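PDB 3N89: defective in germ line development protein 3, isoform a from Caenorhabditis elegans, which probably acts in germ line development as a Bicaudal-C ortholog and is built on a globular platform of four KH domains, a module family that commonly binds RNA. Local coordinates for residues 217-222 with 239-244; 106-111 with 186-191; 28-33 with 263-268; 293-298 with 317-322; 36-41 with 80-85. All blocks are in the same frame, centred on the assembly; numbering follows the deposited sequence.

Contact 1 of 5, residues 217-222 with 239-244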
# COMPACT_ATOMS: atom_id res chain seq x y z
N THR A 217 19.20 -4.36 -2.50
CA THR A 217 18.60 -4.78 -3.76
C THR A 217 19.41 -4.47 -5.02
O THR A 217 18.98 -4.81 -6.12
CB THR A 217 17.20 -4.16 -3.92
OG1 THR A 217 16.51 -4.80 -5.00
CG2 THR A 217 17.32 -2.68 -4.22
N THR A 218 20.57 -3.84 -4.85
CA THR A 218 21.40 -3.49 -6.00
C THR A 218 20.50 -2.76 -6.98
O THR A 218 20.16 -3.28 -8.04
CB THR A 218 21.94 -4.74 -6.72
OG1 THR A 218 22.02 -5.83 -5.79
CG2 THR A 218 23.32 -4.46 -7.29
N THR A 219 20.10 -1.55 -6.61
CA THR A 219 19.23 -0.76 -7.45
C THR A 219 19.60 0.69 -7.21
O THR A 219 20.33 1.00 -6.27
CB THR A 219 17.75 -0.99 -7.05
OG1 THR A 219 17.38 -2.35 -7.33
CG2 THR A 219 16.83 -0.06 -7.81
N ILE A 220 19.12 1.58 -8.06
CA ILE A 220 19.40 3.00 -7.89
C ILE A 220 18.06 3.66 -7.66
O ILE A 220 17.08 3.37 -8.35
CB ILE A 220 20.11 3.60 -9.13
CG1 ILE A 220 21.49 2.95 -9.29
CG2 ILE A 220 20.27 5.10 -8.96
CD1 ILE A 220 22.21 3.33 -10.57
N ILE A 221 17.99 4.54 -6.66
CA ILE A 221 16.74 5.21 -6.34
C ILE A 221 16.94 6.70 -6.21
O ILE A 221 17.66 7.17 -5.32
CB ILE A 221 16.16 4.70 -5.01
CG1 ILE A 221 16.14 3.16 -5.00
CG2 ILE A 221 14.77 5.27 -4.81
CD1 ILE A 221 15.71 2.55 -3.69
N SER A 222 16.32 7.45 -7.11
CA SER A 222 16.41 8.90 -7.07
C SER A 222 15.01 9.44 -6.87
O SER A 222 14.02 8.78 -7.20
CB SER A 222 17.01 9.44 -8.37
OG SER A 222 16.21 9.12 -9.49
N ILE A 239 9.12 8.42 -6.82
CA ILE A 239 10.37 7.76 -6.46
C ILE A 239 10.77 6.91 -7.67
O ILE A 239 10.01 6.03 -8.06
CB ILE A 239 10.18 6.80 -5.25
CG1 ILE A 239 9.69 7.57 -4.03
CG2 ILE A 239 11.48 6.07 -4.93
CD1 ILE A 239 9.42 6.69 -2.82
N LYS A 240 11.94 7.18 -8.26
CA LYS A 240 12.36 6.39 -9.42
C LYS A 240 13.36 5.29 -9.06
O LYS A 240 14.40 5.55 -8.47
CB LYS A 240 12.97 7.28 -10.50
CG LYS A 240 13.09 6.55 -11.83
CD LYS A 240 13.49 7.44 -13.00
CE LYS A 240 14.99 7.69 -13.02
NZ LYS A 240 15.39 8.28 -14.34
N VAL A 241 13.03 4.06 -9.45
CA VAL A 241 13.88 2.91 -9.16
C VAL A 241 14.48 2.36 -10.46
O VAL A 241 13.77 2.23 -11.46
CB VAL A 241 13.04 1.79 -8.48
CG1 VAL A 241 13.91 0.64 -8.08
CG2 VAL A 241 12.35 2.35 -7.24
N VAL A 242 15.77 2.03 -10.46
CA VAL A 242 16.43 1.48 -11.65
C VAL A 242 17.23 0.21 -11.34
O VAL A 242 17.72 0.06 -10.23
CB VAL A 242 17.39 2.51 -12.30
CG1 VAL A 242 18.15 1.85 -13.45
CG2 VAL A 242 16.63 3.72 -12.79
N GLY A 243 17.35 -0.69 -12.31
CA GLY A 243 18.09 -1.92 -12.12
C GLY A 243 17.49 -3.08 -12.90
O GLY A 243 16.53 -2.89 -13.65
N ASN A 244 18.05 -4.27 -12.76
CA ASN A 244 17.51 -5.43 -13.46
C ASN A 244 16.08 -5.64 -13.02
O ASN A 244 15.66 -5.13 -11.98
CB ASN A 244 18.32 -6.70 -13.15
CG ASN A 244 19.77 -6.57 -13.55
OD1 ASN A 244 20.14 -5.70 -14.34
ND2 ASN A 244 20.60 -7.46 -13.01
O HOH W 1 17.48 9.98 -12.60
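Ile221 and Ile239 meet through their CG2 methyls, 3.4 Å apart, and the two side chains run alongside each other in the same direction. In Ile221 a chi1 of -50° keeps CG1 beside the backbone N and sends CG2 across to Ile239. Ile220 and Val242 form a pair on the reverse face, with their CB atoms 4.3 Å apart. Beyond them Ser222 OG rests 3.9 Å from Lys240 CB. The Lys240 chain starts with CG anti to the backbone N and then bends at chi3 (80°). This carries NZ away from the strand, to a water weakly held by NZ and Ser222 OG. Val242 N bonds Ile220 O, but the return bond to the crowded Val242 O is less certain. Two more join Ser222 to Lys240, with Lys240 N 2.8 Å from Ser222 O. Strand 220-222 is an edge of a six-stranded antiparallel sheet. Strand 236-242 separates it from strand 186-193. Helix 245-257 packs on Val241 through Val248 and Ala251, and Glu214 of helix 209-217 accepts the Ile221 N-H.

Contact 2 of 5, residues 106-111 with 186-191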
# COMPACT_ATOMS: atom_id res chain seq x y z
N PHE A 106 0.86 -3.15 -11.70
CA PHE A 106 2.10 -2.42 -11.50
C PHE A 106 2.72 -2.28 -12.90
O PHE A 106 2.38 -3.02 -13.81
CB PHE A 106 3.04 -3.18 -10.54
CG PHE A 106 3.77 -4.33 -11.16
CD1 PHE A 106 4.84 -4.12 -12.02
CD2 PHE A 106 3.39 -5.65 -10.88
CE1 PHE A 106 5.53 -5.18 -12.59
CE2 PHE A 106 4.07 -6.72 -11.44
CZ PHE A 106 5.15 -6.49 -12.30
N THR A 107 3.62 -1.31 -13.07
CA THR A 107 4.24 -1.10 -14.38
C THR A 107 5.75 -0.98 -14.31
O THR A 107 6.30 -0.46 -13.34
CB THR A 107 3.67 0.18 -15.04
OG1 THR A 107 2.28 -0.00 -15.31
CG2 THR A 107 4.41 0.49 -16.33
N VAL A 108 6.42 -1.47 -15.35
CA VAL A 108 7.88 -1.42 -15.44
C VAL A 108 8.25 -1.03 -16.87
O VAL A 108 7.56 -1.42 -17.82
CB VAL A 108 8.53 -2.79 -15.10
CG1 VAL A 108 10.02 -2.74 -15.37
CG2 VAL A 108 8.28 -3.13 -13.65
N PHE A 109 9.32 -0.26 -17.03
CA PHE A 109 9.76 0.18 -18.35
C PHE A 109 11.11 -0.40 -18.73
O PHE A 109 12.04 -0.41 -17.92
CB PHE A 109 9.84 1.71 -18.40
CG PHE A 109 8.53 2.41 -18.10
CD1 PHE A 109 7.99 2.40 -16.82
CD2 PHE A 109 7.85 3.08 -19.11
CE1 PHE A 109 6.79 3.05 -16.54
CE2 PHE A 109 6.64 3.74 -18.85
CZ PHE A 109 6.11 3.72 -17.57
N MET A 110 11.24 -0.89 -19.96
CA MET A 110 12.50 -1.45 -20.42
C MET A 110 13.14 -0.51 -21.45
O MET A 110 12.46 0.05 -22.31
CB MET A 110 12.26 -2.82 -21.05
CG MET A 110 13.53 -3.66 -21.19
SD MET A 110 13.29 -5.10 -22.24
CE MET A 110 12.12 -6.05 -21.27
N ALA A 111 14.45 -0.33 -21.34
CA ALA A 111 15.18 0.54 -22.25
C ALA A 111 15.41 -0.20 -23.56
O ALA A 111 16.07 -1.23 -23.59
CB ALA A 111 16.52 0.94 -21.62
N PHE A 186 15.88 -1.44 -16.67
CA PHE A 186 14.51 -1.36 -16.14
C PHE A 186 14.29 -0.21 -15.16
O PHE A 186 15.14 0.08 -14.32
CB PHE A 186 14.14 -2.68 -15.46
CG PHE A 186 13.89 -3.80 -16.43
CD1 PHE A 186 12.64 -3.94 -17.02
CD2 PHE A 186 14.90 -4.69 -16.76
CE1 PHE A 186 12.41 -4.97 -17.93
CE2 PHE A 186 14.68 -5.71 -17.67
CZ PHE A 186 13.43 -5.85 -18.26
N THR A 187 13.13 0.43 -15.27
CA THR A 187 12.79 1.55 -14.41
C THR A 187 11.35 1.46 -13.94
O THR A 187 10.45 1.18 -14.73
CB THR A 187 12.94 2.88 -15.17
OG1 THR A 187 14.25 2.96 -15.75
CG2 THR A 187 12.74 4.05 -14.22
N LEU A 188 11.13 1.69 -12.64
CA LEU A 188 9.79 1.66 -12.07
C LEU A 188 9.52 2.99 -11.39
O LEU A 188 10.37 3.52 -10.67
CB LEU A 188 9.63 0.54 -11.04
CG LEU A 188 8.24 0.54 -10.37
CD1 LEU A 188 7.60 -0.84 -10.52
CD2 LEU A 188 8.35 0.95 -8.92
N HIS A 189 8.32 3.52 -11.60
CA HIS A 189 7.92 4.79 -11.02
C HIS A 189 6.89 4.61 -9.90
O HIS A 189 5.71 4.39 -10.16
CB HIS A 189 7.37 5.69 -12.12
CG HIS A 189 8.40 6.11 -13.11
ND1 HIS A 189 8.24 5.95 -14.47
CD2 HIS A 189 9.59 6.73 -12.94
CE1 HIS A 189 9.29 6.44 -15.10
NE2 HIS A 189 10.13 6.92 -14.19
N PHE A 190 7.35 4.70 -8.66
CA PHE A 190 6.43 4.55 -7.53
C PHE A 190 5.88 5.93 -7.14
O PHE A 190 6.64 6.87 -6.94
CB PHE A 190 7.15 3.92 -6.35
CG PHE A 190 6.22 3.47 -5.25
CD1 PHE A 190 5.38 2.38 -5.44
CD2 PHE A 190 6.19 4.14 -4.03
CE1 PHE A 190 4.51 1.97 -4.43
CE2 PHE A 190 5.33 3.74 -3.01
CZ PHE A 190 4.49 2.65 -3.21
N THR A 191 4.56 6.03 -7.04
CA THR A 191 3.91 7.28 -6.66
C THR A 191 3.49 7.22 -5.21
O THR A 191 2.54 6.52 -4.85
CB THR A 191 2.65 7.55 -7.49
OG1 THR A 191 1.82 6.38 -7.46
CG2 THR A 191 3.01 7.91 -8.92
O HOH W 2 5.85 1.96 -13.26
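Phe186 and Met110 lie side by side where two KH domains share one antiparallel sheet. Strand 105-111 belongs to the second KH domain and strand 186-193 to the third, and each is the first strand of its domain. Farther along the latter strand, Thr191 bonds Gln39 of the first KH domain. Met110 CG sits over one face of the Phe186 ring, 4.0 Å from its centroid. The Met110 chain leaves with CG anti to the backbone N and bends at chi3 (-66°), which brings the CE methyl round to Phe186 CZ. SD is placed obliquely, 4.9 Å from the Phe186 centroid, as a Met-aromatic contact. Val108 CG1 touches the edge of the same ring. Thr187 forms the hydrogen-bonded pair with Phe109: Phe109 N to Thr187 O is 2.9 Å, and Thr187 N to Phe109 O is 3.0 Å. Thr187 O also lies in the plane of the Phe109 ring, at its edge. Leu188 brings its CD1 to Val108 CG2 at 3.9 Å, the two side chains crossing at about a right angle. His189 points its ring edge at the face of Phe109, in an offset edge-to-face pair with centroids 5.4 Å apart and planes at 60°.

Contact 3 of 5, residues 28-33 with 263-268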
# COMPACT_ATOMS: atom_id res chain seq x y z
N THR A 28 -16.15 -5.65 15.88
CA THR A 28 -15.76 -6.52 14.77
C THR A 28 -16.06 -5.88 13.43
O THR A 28 -15.77 -6.46 12.38
CB THR A 28 -16.49 -7.88 14.82
OG1 THR A 28 -17.78 -7.75 14.22
CG2 THR A 28 -16.64 -8.34 16.27
N ARG A 29 -16.67 -4.70 13.48
CA ARG A 29 -17.01 -3.96 12.27
C ARG A 29 -15.97 -2.86 12.17
O ARG A 29 -16.02 -1.87 12.90
CB ARG A 29 -18.40 -3.34 12.42
CG ARG A 29 -19.49 -4.34 12.75
CD ARG A 29 -19.66 -5.37 11.65
NE ARG A 29 -20.00 -4.73 10.38
CZ ARG A 29 -20.28 -5.40 9.27
NH1 ARG A 29 -20.25 -6.73 9.28
NH2 ARG A 29 -20.58 -4.74 8.15
N VAL A 30 -15.02 -3.02 11.26
CA VAL A 30 -13.95 -2.04 11.15
C VAL A 30 -13.61 -1.67 9.72
O VAL A 30 -13.99 -2.36 8.78
CB VAL A 30 -12.66 -2.59 11.82
CG1 VAL A 30 -12.98 -3.18 13.18
CG2 VAL A 30 -12.03 -3.64 10.93
N THR A 31 -12.89 -0.56 9.58
CA THR A 31 -12.43 -0.08 8.28
C THR A 31 -10.90 -0.15 8.25
O THR A 31 -10.24 0.27 9.20
CB THR A 31 -12.83 1.39 8.03
OG1 THR A 31 -14.25 1.49 7.87
CG2 THR A 31 -12.14 1.92 6.77
N LEU A 32 -10.34 -0.70 7.18
CA LEU A 32 -8.89 -0.76 7.04
C LEU A 32 -8.47 0.32 6.03
O LEU A 32 -9.18 0.58 5.05
CB LEU A 32 -8.44 -2.14 6.56
CG LEU A 32 -6.93 -2.32 6.35
CD1 LEU A 32 -6.18 -2.02 7.66
CD2 LEU A 32 -6.64 -3.74 5.89
N ASN A 33 -7.33 0.95 6.28
CA ASN A 33 -6.83 2.01 5.41
C ASN A 33 -5.47 1.64 4.85
O ASN A 33 -4.57 1.26 5.60
CB ASN A 33 -6.71 3.33 6.17
CG ASN A 33 -8.01 3.74 6.82
OD1 ASN A 33 -9.01 3.96 6.14
ND2 ASN A 33 -7.99 3.85 8.14
N MET A 263 -6.35 0.78 11.11
CA MET A 263 -7.67 0.18 11.17
C MET A 263 -8.52 0.91 12.20
O MET A 263 -8.12 1.03 13.36
CB MET A 263 -7.54 -1.29 11.55
CG MET A 263 -8.81 -2.07 11.43
SD MET A 263 -8.47 -3.79 11.76
CE MET A 263 -8.33 -3.76 13.54
N CYS A 264 -9.69 1.38 11.79
CA CYS A 264 -10.58 2.10 12.69
C CYS A 264 -11.79 1.28 13.12
O CYS A 264 -12.18 0.30 12.47
CB CYS A 264 -11.04 3.40 12.04
SG CYS A 264 -9.69 4.47 11.46
N PHE A 265 -12.39 1.69 14.24
CA PHE A 265 -13.58 1.05 14.79
C PHE A 265 -14.01 1.73 16.08
O PHE A 265 -13.22 2.45 16.71
CB PHE A 265 -13.35 -0.44 15.08
CG PHE A 265 -12.26 -0.72 16.07
CD1 PHE A 265 -10.92 -0.67 15.69
CD2 PHE A 265 -12.57 -1.04 17.39
CE1 PHE A 265 -9.91 -0.95 16.61
CE2 PHE A 265 -11.55 -1.32 18.32
CZ PHE A 265 -10.22 -1.27 17.92
N ASN A 266 -15.27 1.52 16.46
CA ASN A 266 -15.82 2.09 17.69
C ASN A 266 -15.99 0.97 18.70
O ASN A 266 -16.11 -0.19 18.33
CB ASN A 266 -17.17 2.76 17.41
CG ASN A 266 -17.09 3.82 16.32
OD1 ASN A 266 -16.06 4.47 16.15
ND2 ASN A 266 -18.18 4.00 15.59
N ILE A 267 -16.02 1.30 19.99
CA ILE A 267 -16.19 0.25 20.97
C ILE A 267 -16.80 0.71 22.29
O ILE A 267 -16.27 1.60 22.96
CB ILE A 267 -14.83 -0.47 21.24
CG1 ILE A 267 -15.04 -1.65 22.18
CG2 ILE A 267 -13.81 0.50 21.81
CD1 ILE A 267 -13.97 -2.70 22.06
N LYS A 268 -17.94 0.11 22.65
CA LYS A 268 -18.62 0.45 23.89
C LYS A 268 -17.67 0.14 25.05
O LYS A 268 -17.02 -0.91 25.05
CB LYS A 268 -19.91 -0.37 24.04
CG LYS A 268 -21.19 0.36 23.60
CD LYS A 268 -22.42 -0.53 23.68
CE LYS A 268 -22.37 -1.63 22.62
NZ LYS A 268 -23.55 -2.56 22.63
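Thr31 and Cys264 exchange two backbone hydrogen bonds. Cys264 N reaches Thr31 O at 2.9 Å, and Thr31 N reaches Cys264 O at 3.1 Å. The first donor lies in the carbonyl plane of its acceptor; the second is tilted 28° from it. On the same face Asn33 ND2 passes 3.8 Å from Cys264 SG, but its hydrogen bond goes to Ser262 OG. Thr31 OG1 is bonded to Thr87 OG1 on the neighbouring strand. The pair joins the first strand of the first KH domain to the first strand of the fourth, so that a single antiparallel sheet runs through both. The reverse face is apolar, and Val30 divides its two methyls between two partners. With chi1 at -47°, CG1 lies beside the backbone N and meets Phe265 CB at 3.4 Å. CG2 turns the other way and meets Met263 CG at 3.6 Å. An alanine here would lose both methyls and is likely to leave Met263 and Phe265 with a gap between them. Leu32 CD1 adds a longer contact to Met263 CB, at 4.2 Å. Farther out, helix 325-335 covers this face with Leu328 and Tyr332, the latter edge-to-face with Phe265. Helix 90-102 comes in beside it, setting Phe90 against Val30 and Met263, and Val93 against Leu32.

Contact 4 of 5, residues 293-298 with 317-322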
# COMPACT_ATOMS: atom_id res chain seq x y z
N ILE A 293 0.35 1.64 17.26
CA ILE A 293 -0.16 2.77 18.02
C ILE A 293 -1.68 2.73 18.14
O ILE A 293 -2.41 2.80 17.14
CB ILE A 293 0.23 4.12 17.36
CG1 ILE A 293 1.76 4.26 17.33
CG2 ILE A 293 -0.40 5.27 18.14
CD1 ILE A 293 2.25 5.51 16.61
N LEU A 294 -2.16 2.63 19.37
CA LEU A 294 -3.59 2.60 19.65
C LEU A 294 -4.04 4.00 20.08
O LEU A 294 -3.55 4.54 21.07
CB LEU A 294 -3.89 1.59 20.76
CG LEU A 294 -5.33 1.48 21.27
CD1 LEU A 294 -6.28 1.06 20.13
CD2 LEU A 294 -5.37 0.46 22.40
N LYS A 295 -4.95 4.59 19.32
CA LYS A 295 -5.47 5.92 19.63
C LYS A 295 -6.96 5.81 19.94
O LYS A 295 -7.72 5.25 19.16
CB LYS A 295 -5.28 6.86 18.44
CG LYS A 295 -5.95 8.22 18.63
CD LYS A 295 -5.61 9.18 17.51
CE LYS A 295 -6.22 10.55 17.78
NZ LYS A 295 -5.65 11.61 16.90
N MET A 296 -7.36 6.34 21.09
CA MET A 296 -8.76 6.29 21.49
C MET A 296 -9.29 7.69 21.71
O MET A 296 -8.75 8.43 22.53
CB MET A 296 -8.93 5.46 22.76
CG MET A 296 -8.37 4.06 22.62
SD MET A 296 -9.31 2.80 23.52
CE MET A 296 -10.40 2.24 22.22
N THR A 297 -10.33 8.04 20.97
CA THR A 297 -10.94 9.36 21.09
C THR A 297 -12.32 9.20 21.71
O THR A 297 -13.26 8.73 21.06
CB THR A 297 -11.08 10.02 19.72
OG1 THR A 297 -9.78 10.26 19.18
CG2 THR A 297 -11.83 11.34 19.84
N PRO A 298 -12.46 9.59 22.98
CA PRO A 298 -13.76 9.46 23.64
C PRO A 298 -14.84 10.26 22.92
O PRO A 298 -14.63 11.41 22.55
CB PRO A 298 -13.49 10.00 25.04
CG PRO A 298 -12.48 11.09 24.77
CD PRO A 298 -11.54 10.40 23.81
N SER A 317 -8.36 3.52 16.91
CA SER A 317 -7.62 3.55 15.65
C SER A 317 -6.26 2.93 15.93
O SER A 317 -5.58 3.32 16.88
CB SER A 317 -7.46 4.99 15.17
OG SER A 317 -6.56 5.08 14.08
N LEU A 318 -5.87 1.96 15.12
CA LEU A 318 -4.58 1.30 15.29
C LEU A 318 -3.73 1.62 14.07
O LEU A 318 -4.19 1.47 12.94
CB LEU A 318 -4.75 -0.22 15.41
CG LEU A 318 -5.36 -0.74 16.72
CD1 LEU A 318 -6.75 -0.17 16.88
CD2 LEU A 318 -5.44 -2.26 16.72
N ARG A 319 -2.50 2.08 14.30
CA ARG A 319 -1.62 2.40 13.19
C ARG A 319 -0.32 1.60 13.26
O ARG A 319 -0.03 0.95 14.26
CB ARG A 319 -1.28 3.90 13.16
CG ARG A 319 -2.46 4.86 13.13
CD ARG A 319 -2.86 5.27 14.54
NE ARG A 319 -3.88 6.31 14.53
CZ ARG A 319 -3.70 7.53 14.04
NH1 ARG A 319 -2.53 7.88 13.54
NH2 ARG A 319 -4.69 8.41 14.06
N SER A 320 0.44 1.66 12.17
CA SER A 320 1.71 0.96 12.05
C SER A 320 2.02 0.91 10.56
O SER A 320 1.20 1.33 9.75
CB SER A 320 1.59 -0.46 12.59
OG SER A 320 2.86 -1.05 12.79
N LYS A 321 3.20 0.40 10.20
CA LYS A 321 3.55 0.29 8.79
C LYS A 321 3.07 -1.07 8.29
O LYS A 321 3.10 -2.05 9.04
CB LYS A 321 5.06 0.44 8.59
CG LYS A 321 5.55 1.87 8.86
CD LYS A 321 7.05 2.02 8.63
CE LYS A 321 7.47 3.48 8.76
NZ LYS A 321 6.71 4.37 7.81
N GLU A 322 2.60 -1.12 7.05
CA GLU A 322 2.07 -2.35 6.45
C GLU A 322 2.78 -3.64 6.83
O GLU A 322 2.16 -4.54 7.40
CB GLU A 322 2.05 -2.25 4.92
CG GLU A 322 0.64 -2.37 4.33
CD GLU A 322 0.63 -2.83 2.89
OE1 GLU A 322 1.33 -2.22 2.05
OE2 GLU A 322 -0.09 -3.80 2.59
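Ile293 and Arg319 form the buried end of this strand pair. Arg319 N bonds Ile293 O at 2.9 Å, while Ile293 N bonds Arg319 O at 3.1 Å from above the carbonyl plane. The Arg319 side chain bends at chi2 (92°) and folds back along its own strand. Its CD then lies 3.6 Å from Ile293 O, and its NE bonds Ser317 OG at 3.0 Å, with the oxygen 32° out of the guanidinium plane. NH1 has its partner in Met369 O, near the chain's C-terminus. A leucine in place of Arg319 would probably leave Ser317 OG and Met369 O without these donors. On the reverse face Leu294 and Leu318 lie side by side, CD1 to CD1 at 3.5 Å, and helix 325-335 packs on Leu318 with Ala331 and Tyr332. The other end is looser. Lys295 N still bonds Ser317 O at 2.8 Å, but the return bond from Ser317 N is weak. The extended Lys295 chain, partly exposed, runs past Arg319 and sets its CD 3.7 Å from Arg319 NH2. Its NZ stays 4.4 Å from Arg319 NH2, so the two like charges probably disfavour a closer approach. Strands 293-301 and 311-321 make a beta hairpin, the antiparallel pair that precedes the C-terminal helix of a type I KH domain.

Contact 5 of 5, residues 36-41 with 80-85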
# COMPACT_ATOMS: atom_id res chain seq x y z
N PHE A 36 -2.63 3.11 -2.09
CA PHE A 36 -2.57 2.49 -3.41
C PHE A 36 -2.26 3.58 -4.45
O PHE A 36 -2.82 4.68 -4.39
CB PHE A 36 -3.92 1.83 -3.75
CG PHE A 36 -4.11 0.45 -3.16
CD1 PHE A 36 -3.95 -0.69 -3.94
CD2 PHE A 36 -4.45 0.30 -1.81
CE1 PHE A 36 -4.13 -1.97 -3.41
CE2 PHE A 36 -4.63 -0.99 -1.27
CZ PHE A 36 -4.47 -2.12 -2.07
N GLU A 37 -1.37 3.28 -5.39
CA GLU A 37 -0.96 4.24 -6.42
C GLU A 37 -2.07 4.58 -7.42
O GLU A 37 -2.48 3.74 -8.23
CB GLU A 37 0.26 3.69 -7.15
CG GLU A 37 1.30 3.17 -6.19
CD GLU A 37 2.58 2.77 -6.88
OE1 GLU A 37 3.27 3.66 -7.42
OE2 GLU A 37 2.88 1.56 -6.87
N SER A 38 -2.52 5.83 -7.38
CA SER A 38 -3.59 6.33 -8.24
C SER A 38 -3.48 6.03 -9.73
O SER A 38 -4.50 5.95 -10.42
CB SER A 38 -3.74 7.85 -8.06
OG SER A 38 -2.59 8.54 -8.51
N GLN A 39 -2.26 5.88 -10.23
CA GLN A 39 -2.03 5.60 -11.64
C GLN A 39 -2.60 4.24 -12.05
O GLN A 39 -2.67 3.91 -13.24
CB GLN A 39 -0.52 5.63 -11.92
CG GLN A 39 0.28 4.67 -11.06
CD GLN A 39 1.78 4.75 -11.31
OE1 GLN A 39 2.25 4.50 -12.42
NE2 GLN A 39 2.53 5.12 -10.27
N TYR A 40 -3.04 3.46 -11.07
CA TYR A 40 -3.60 2.15 -11.31
C TYR A 40 -5.08 2.08 -10.94
O TYR A 40 -5.72 1.04 -11.08
CB TYR A 40 -2.83 1.09 -10.51
CG TYR A 40 -1.36 1.03 -10.82
CD1 TYR A 40 -0.91 0.67 -12.09
CD2 TYR A 40 -0.41 1.36 -9.85
CE1 TYR A 40 0.46 0.62 -12.39
CE2 TYR A 40 0.96 1.32 -10.14
CZ TYR A 40 1.38 0.96 -11.41
OH TYR A 40 2.73 0.95 -11.72
N TYR A 41 -5.64 3.19 -10.45
CA TYR A 41 -7.04 3.18 -10.07
C TYR A 41 -7.93 2.67 -11.18
O TYR A 41 -8.77 1.79 -10.97
CB TYR A 41 -7.50 4.57 -9.60
CG TYR A 41 -7.00 4.91 -8.20
CD1 TYR A 41 -6.47 3.92 -7.38
CD2 TYR A 41 -7.05 6.22 -7.71
CE1 TYR A 41 -5.99 4.21 -6.11
CE2 TYR A 41 -6.58 6.53 -6.43
CZ TYR A 41 -6.05 5.52 -5.64
OH TYR A 41 -5.55 5.80 -4.38
N PHE A 80 -4.63 11.95 2.29
CA PHE A 80 -5.49 10.88 1.76
C PHE A 80 -5.51 10.82 0.23
O PHE A 80 -6.35 10.14 -0.35
CB PHE A 80 -6.92 11.06 2.27
CG PHE A 80 -7.04 11.17 3.76
CD1 PHE A 80 -6.60 10.14 4.60
CD2 PHE A 80 -7.62 12.29 4.34
CE1 PHE A 80 -6.74 10.24 5.99
CE2 PHE A 80 -7.76 12.40 5.71
CZ PHE A 80 -7.32 11.38 6.55
N ALA A 81 -4.58 11.51 -0.41
CA ALA A 81 -4.49 11.53 -1.87
C ALA A 81 -4.63 10.15 -2.50
O ALA A 81 -5.28 9.98 -3.53
CB ALA A 81 -3.18 12.16 -2.30
N GLN A 82 -4.03 9.14 -1.87
CA GLN A 82 -4.07 7.79 -2.42
C GLN A 82 -4.49 6.73 -1.41
O GLN A 82 -4.04 5.59 -1.50
CB GLN A 82 -2.69 7.43 -2.98
CG GLN A 82 -2.22 8.37 -4.06
CD GLN A 82 -0.92 7.94 -4.70
OE1 GLN A 82 0.11 7.87 -4.04
NE2 GLN A 82 -0.97 7.65 -6.00
N GLN A 83 -5.36 7.10 -0.48
CA GLN A 83 -5.80 6.17 0.54
C GLN A 83 -7.10 5.48 0.19
O GLN A 83 -8.11 6.12 -0.12
CB GLN A 83 -5.96 6.89 1.87
CG GLN A 83 -5.53 6.07 3.08
CD GLN A 83 -5.45 6.90 4.34
OE1 GLN A 83 -6.46 7.12 5.02
NE2 GLN A 83 -4.26 7.40 4.64
N VAL A 84 -7.05 4.15 0.22
CA VAL A 84 -8.21 3.32 -0.07
C VAL A 84 -8.69 2.68 1.22
O VAL A 84 -7.89 2.19 2.02
CB VAL A 84 -7.86 2.23 -1.08
CG1 VAL A 84 -8.69 0.98 -0.83
CG2 VAL A 84 -8.12 2.76 -2.49
N THR A 85 -10.00 2.67 1.43
CA THR A 85 -10.55 2.08 2.64
C THR A 85 -11.35 0.82 2.34
O THR A 85 -12.04 0.72 1.33
CB THR A 85 -11.46 3.06 3.37
OG1 THR A 85 -12.59 3.35 2.55
CG2 THR A 85 -10.72 4.36 3.66
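Phe36 and Val84 cross obliquely, with Phe36 CD2 4.0 Å from Val84 CB. They sit in the first KH domain, where the chain leaves its first strand, makes a 3-10 turn at 38-40 and enters helix 41-45. The turn brings Tyr41 back over the start of the loop. Ser38 CA lies over the centre of one face of the Tyr41 ring, 3.4 Å above its plane, and Phe36 CB lies in the plane at the ring edge. Tyr41 is turned toward segment 80-85, with its OH 3.2 Å from Gln82 CA, and its CE1 is 4.4 Å from Val84 CG2. Gln82 stretches its extended side chain alongside the loop, as far as Ser38. Around them, Met100 of helix 90-102 packs on both Phe36 and Val84, and Arg101 makes a cation-pi contact with Phe36. Glu37 reaches the third KH domain, where its OE1 bonds Thr191 N. Phe36 N donates to Gln82 O at 2.9 Å, with an N-H...O angle of 170°.

How the contacts relate
Two sheets organise the five contacts. Contacts 1 and 2 are neighbours in the six-stranded sheet, with centres 10 Å apart, joined where Ile239 N meets Phe190 O at 2.9 Å. Contacts 3 and 4 are likewise 10 Å apart in the seven-stranded sheet, joined where Met263 N meets Leu318 O at 2.9 Å. Contacts 2 and 3 play matching parts, since each pairs the first strands of two KH domains; their centres are about 35 Å apart, on opposite sides of the chain's centre. Contact 5 lies at the inner end of the seven-stranded sheet, its centre about 8 Å from that of the chain. It shares that sheet with contact 3 and touches contact 2 through Glu37 and Thr191.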